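Cycloalternan-forming enzyme (Listeria monocytogenes serovar 1/2a, PDB 5F7U) is a large multidomain protein of the glycosyl hydrolase 31 family, with a TIM-barrel domain, flanking beta domains and a family 6 carbohydrate-binding module. Local coordinates at residues P492-A497 and N503-D508; Y838-D843 and E848-S853. The protein carries 1 engineered substitution. One frame throughout, in Å; residues are numbered along the deposited sequence.

Contact 1 (P492-A497 and N503-D508)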
# COMPACT_ATOMS: atom_id res chain seq x y z
N PRO A 492 21.27 10.89 -28.07
CA PRO A 492 20.81 10.34 -26.79
C PRO A 492 19.72 11.19 -26.14
O PRO A 492 19.77 12.44 -26.21
CB PRO A 492 22.08 10.35 -25.94
CG PRO A 492 22.96 11.36 -26.58
CD PRO A 492 22.71 11.19 -28.03
N TYR A 493 18.74 10.52 -25.56
CA TYR A 493 17.68 11.20 -24.82
C TYR A 493 18.24 11.75 -23.53
O TYR A 493 18.88 11.02 -22.76
CB TYR A 493 16.50 10.27 -24.52
CG TYR A 493 15.57 10.85 -23.49
CD1 TYR A 493 14.68 11.88 -23.83
CD2 TYR A 493 15.60 10.41 -22.16
CE1 TYR A 493 13.84 12.45 -22.87
CE2 TYR A 493 14.76 10.97 -21.20
CZ TYR A 493 13.89 11.98 -21.57
OH TYR A 493 13.05 12.54 -20.63
N ARG A 494 18.00 13.04 -23.29
CA ARG A 494 18.33 13.66 -22.00
C ARG A 494 17.08 14.14 -21.27
O ARG A 494 16.14 14.59 -21.91
CB ARG A 494 19.30 14.83 -22.18
CG ARG A 494 20.62 14.43 -22.82
CD ARG A 494 21.44 15.64 -23.24
NE ARG A 494 22.70 15.20 -23.82
CZ ARG A 494 23.83 15.02 -23.14
NH1 ARG A 494 23.88 15.26 -21.84
NH2 ARG A 494 24.92 14.60 -23.77
N VAL A 495 17.09 14.03 -19.94
CA VAL A 495 16.02 14.56 -19.08
C VAL A 495 15.86 16.08 -19.35
O VAL A 495 16.87 16.80 -19.42
CB VAL A 495 16.36 14.32 -17.59
CG1 VAL A 495 15.35 14.96 -16.67
CG2 VAL A 495 16.43 12.82 -17.30
N PRO A 496 14.61 16.57 -19.52
CA PRO A 496 14.40 18.00 -19.80
C PRO A 496 15.11 18.89 -18.78
O PRO A 496 15.14 18.56 -17.59
CB PRO A 496 12.87 18.16 -19.66
CG PRO A 496 12.35 16.82 -20.07
CD PRO A 496 13.32 15.84 -19.47
N ALA A 497 15.69 20.00 -19.27
CA ALA A 497 16.65 20.82 -18.51
C ALA A 497 16.16 21.30 -17.13
O ALA A 497 16.95 21.40 -16.19
CB ALA A 497 17.15 21.97 -19.38
N ASN A 503 19.22 17.39 -18.16
CA ASN A 503 20.36 17.17 -19.07
C ASN A 503 21.07 15.82 -18.89
O ASN A 503 21.95 15.47 -19.68
CB ASN A 503 21.37 18.33 -19.05
CG ASN A 503 22.33 18.29 -20.23
OD1 ASN A 503 21.91 18.34 -21.40
ND2 ASN A 503 23.62 18.17 -19.94
N GLY A 504 20.69 15.07 -17.86
CA GLY A 504 21.25 13.73 -17.65
C GLY A 504 20.73 12.74 -18.68
O GLY A 504 19.63 12.93 -19.23
N ILE A 505 21.48 11.67 -18.90
CA ILE A 505 21.12 10.67 -19.89
C ILE A 505 20.55 9.45 -19.17
O ILE A 505 21.24 8.80 -18.37
CB ILE A 505 22.33 10.31 -20.78
CG1 ILE A 505 22.87 11.57 -21.49
CG2 ILE A 505 21.96 9.25 -21.81
CD1 ILE A 505 24.20 11.38 -22.18
N LEU A 506 19.29 9.12 -19.45
CA LEU A 506 18.70 7.91 -18.87
C LEU A 506 19.30 6.64 -19.46
O LEU A 506 19.55 6.57 -20.66
CB LEU A 506 17.19 7.87 -19.11
CG LEU A 506 16.28 8.82 -18.36
CD1 LEU A 506 14.85 8.37 -18.65
CD2 LEU A 506 16.54 8.74 -16.85
N LEU A 507 19.54 5.65 -18.60
CA LEU A 507 19.92 4.32 -19.07
C LEU A 507 18.66 3.65 -19.62
O LEU A 507 17.61 3.66 -18.98
CB LEU A 507 20.53 3.50 -17.92
CG LEU A 507 21.21 2.15 -18.20
CD1 LEU A 507 20.24 0.99 -18.40
CD2 LEU A 507 22.21 2.25 -19.35
N ASP A 508 18.76 3.09 -20.82
CA ASP A 508 17.62 2.39 -21.38
C ASP A 508 17.48 1.00 -20.76
O ASP A 508 18.12 0.04 -21.22
CB ASP A 508 17.73 2.31 -22.90
CG ASP A 508 16.55 1.59 -23.55
OD1 ASP A 508 15.64 1.08 -22.84
OD2 ASP A 508 16.54 1.53 -24.81
O HOH W 1 18.42 8.27 -22.62

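Contact 2 (Y838-D843 and E848-S853)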
# COMPACT_ATOMS: atom_id res chain seq x y z
N TYR A 838 -4.60 -21.52 11.80
CA TYR A 838 -3.60 -20.57 11.35
C TYR A 838 -2.37 -21.32 10.86
O TYR A 838 -1.94 -22.28 11.50
CB TYR A 838 -3.23 -19.66 12.51
CG TYR A 838 -2.16 -18.62 12.22
CD1 TYR A 838 -2.47 -17.47 11.50
CD2 TYR A 838 -0.86 -18.77 12.72
CE1 TYR A 838 -1.50 -16.49 11.27
CE2 TYR A 838 0.11 -17.80 12.49
CZ TYR A 838 -0.21 -16.67 11.76
OH TYR A 838 0.73 -15.68 11.56
N SER A 839 -1.83 -20.88 9.73
CA SER A 839 -0.61 -21.45 9.18
C SER A 839 0.53 -20.49 9.47
O SER A 839 0.60 -19.42 8.85
CB SER A 839 -0.75 -21.67 7.67
OG SER A 839 0.19 -22.61 7.19
N PHE A 840 1.39 -20.85 10.42
CA PHE A 840 2.54 -20.03 10.80
C PHE A 840 3.77 -20.32 9.93
O PHE A 840 4.17 -21.47 9.78
CB PHE A 840 2.84 -20.28 12.29
CG PHE A 840 4.13 -19.68 12.76
CD1 PHE A 840 4.42 -18.32 12.57
CD2 PHE A 840 5.07 -20.49 13.43
CE1 PHE A 840 5.62 -17.78 13.01
CE2 PHE A 840 6.26 -19.95 13.89
CZ PHE A 840 6.54 -18.60 13.67
N TYR A 841 4.35 -19.26 9.36
CA TYR A 841 5.58 -19.37 8.59
C TYR A 841 6.79 -19.30 9.52
O TYR A 841 7.18 -18.22 9.97
CB TYR A 841 5.64 -18.25 7.57
CG TYR A 841 6.83 -18.29 6.62
CD1 TYR A 841 7.19 -19.47 5.96
CD2 TYR A 841 7.55 -17.13 6.36
CE1 TYR A 841 8.27 -19.50 5.09
CE2 TYR A 841 8.63 -17.14 5.48
CZ TYR A 841 8.98 -18.32 4.85
OH TYR A 841 10.05 -18.31 3.99
N ASP A 842 7.37 -20.46 9.79
CA ASP A 842 8.42 -20.54 10.79
C ASP A 842 9.79 -20.33 10.10
O ASP A 842 10.50 -21.29 9.80
CB ASP A 842 8.29 -21.87 11.54
CG ASP A 842 9.31 -22.03 12.66
OD1 ASP A 842 10.11 -21.12 12.91
OD2 ASP A 842 9.30 -23.11 13.26
N ASP A 843 10.12 -19.06 9.88
CA ASP A 843 11.34 -18.66 9.16
C ASP A 843 12.62 -19.08 9.89
O ASP A 843 13.65 -19.34 9.26
CB ASP A 843 11.37 -17.13 8.94
CG ASP A 843 12.53 -16.67 8.04
OD1 ASP A 843 12.68 -17.20 6.91
OD2 ASP A 843 13.30 -15.77 8.44
N GLU A 848 9.36 -23.80 7.54
CA GLU A 848 8.30 -24.79 7.70
C GLU A 848 6.99 -24.07 7.98
O GLU A 848 6.98 -23.17 8.81
CB GLU A 848 8.57 -25.69 8.92
CG GLU A 848 9.79 -26.57 8.85
CD GLU A 848 9.50 -27.94 8.28
OE1 GLU A 848 10.01 -28.23 7.18
OE2 GLU A 848 8.76 -28.72 8.94
N MET A 849 5.90 -24.48 7.33
CA MET A 849 4.57 -24.02 7.75
C MET A 849 4.12 -24.85 8.95
O MET A 849 4.15 -26.08 8.90
CB MET A 849 3.52 -24.11 6.62
CG MET A 849 3.81 -23.28 5.37
SD MET A 849 4.27 -21.55 5.63
CE MET A 849 2.73 -20.84 6.20
N ARG A 850 3.72 -24.19 10.03
CA ARG A 850 3.22 -24.87 11.22
C ARG A 850 1.73 -24.59 11.31
O ARG A 850 1.33 -23.44 11.49
CB ARG A 850 3.93 -24.38 12.49
CG ARG A 850 5.44 -24.25 12.41
CD ARG A 850 6.13 -25.60 12.40
NE ARG A 850 7.56 -25.44 12.58
CZ ARG A 850 8.44 -26.43 12.55
NH1 ARG A 850 8.04 -27.68 12.34
NH2 ARG A 850 9.73 -26.17 12.71
N ASP A 851 0.93 -25.65 11.17
CA ASP A 851 -0.52 -25.51 11.15
C ASP A 851 -1.07 -25.70 12.56
O ASP A 851 -1.01 -26.81 13.12
CB ASP A 851 -1.16 -26.50 10.18
CG ASP A 851 -0.74 -26.29 8.72
OD1 ASP A 851 -0.46 -25.14 8.27
OD2 ASP A 851 -0.69 -27.32 8.00
N ILE A 852 -1.60 -24.61 13.12
CA ILE A 852 -2.13 -24.58 14.49
C ILE A 852 -3.64 -24.47 14.38
O ILE A 852 -4.15 -23.70 13.56
CB ILE A 852 -1.70 -23.31 15.29
CG1 ILE A 852 -0.32 -22.76 14.87
CG2 ILE A 852 -1.86 -23.52 16.81
CD1 ILE A 852 0.87 -23.55 15.37
N SER A 853 -4.36 -25.24 15.19
CA SER A 853 -5.81 -25.08 15.23
C SER A 853 -6.32 -25.03 16.66
O SER A 853 -5.74 -25.65 17.56
CB SER A 853 -6.53 -26.17 14.42
OG SER A 853 -6.36 -27.44 15.01

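Contact 1 (P492-A497 and N503-D508)
Arg494 CG lies anti to the carbonyl carbon (chi1 -60°) and the chain runs extended from CG to NE, while Asn503 CG stands anti to the backbone N (chi1 -165°). The two side chains lie side by side, pointing the same way, with guanidinium and amide planes only 16° apart. Arg494 NH1 gives a hydrogen bond of 2.9 Å to the backbone O of Asn503, which lies close to the guanidinium plane, and the bond meets that carbonyl nearly head-on. Asn503 OD1 comes to 3.3 Å from Arg494 CD, touching the aliphatic part of the chain, while its ND2 is held by the backbone O of Asp463. Ile505 CD1 sits over one face of the guanidinium, displaced toward its rim and 3.7 Å from Arg494 NH2. Salt bridges to Asp463 and, from helix 469-481, to Glu475 hold NH1 and NH2, fixing the group from outside the two segments.

Both segments belong to the family 31 TIM-barrel domain, but not to its barrel strands: the chain turns back on itself in an excursion between barrel strands 452-457 and 534-536, and the short strand 505-506 pairs with 460-461. Two backbone bonds close this turn. Asn503 N donates to Val495 O at 2.7 Å, and Val495 N to Gly504 O at 2.9 Å, both fairly straight.

Behind the polar side, Leu506 CD1 packs 3.6 Å from Tyr493 CE2 at the ring edge, the two side chains running side by side. Leu506 CD2 meets Val495 CG2 at 4.1 Å, the side chains crossing at about a right angle. The Tyr493 hydroxyl is engaged by Met541 O and Trp543 N. One water donates to both Tyr493 O and Leu506 O, linking two acceptors that cannot bond to each other.

Contact 2 (Y838-D843 and E848-S853)
Asp842 OD2 is gripped by two nitrogens of Arg850, NE at 3.0 Å and NH2 at 3.1 Å, in a side-on salt bridge. The oxygen lies within 4° of the guanidinium plane and receives NE on its anti lone pair; the carboxylate itself is turned 48° from that plane. A bend at chi2 (-73°) folds the arginine toward Asp842, and Glu848 CB lies over the centre of one guanidinium face. Asp842 OD1 is taken by the hydroxyl of Tyr823, a residue that with Asp824 lines a magnesium site.

The framework is an antiparallel beta hairpin, in which Tyr838–Ile852 and Phe840–Arg850 are hydrogen-bonded pairs, each closed by two backbone bonds. Strand 835-842 is the outermost of its sheet within this chain. Phe840 and Arg850 share one face, where Phe840 CD2 approaches Arg850 CG at 3.9 Å and the ring also packs on Pro703 and Thr707 of helix 702-715.

Across the other face, in one of its two conformers, Ser839 OG donates to Asp851 OD1 at 2.8 Å, a bond that may not be permanent. Met849, bent at chi2 and chi3, brings SD obliquely to 3.6 Å from Tyr841 CD1, a Met-aromatic contact, and Lys710 makes a cation-pi contact with this tyrosine.

From the N terminus, the chain passes through the beta-rich N-terminal regions and the first three barrel strands before contact 1 closes a loop with five residues between its segments. The barrel then continues from strand 534-536 to strand 657-660, and the beta domains follow. Contact 2 closes a second short loop, with four residues between its segments. The two are in series, neither nesting nor crossing, and lie on opposite sides of the chain's centre, their centres 49 Å apart and their nearest atoms about 31 Å. Contact 1 is internal to the TIM-barrel domain, whereas the hairpin of contact 2 packs on helix 702-715, joining a later beta sheet to a helix after the last barrel strand.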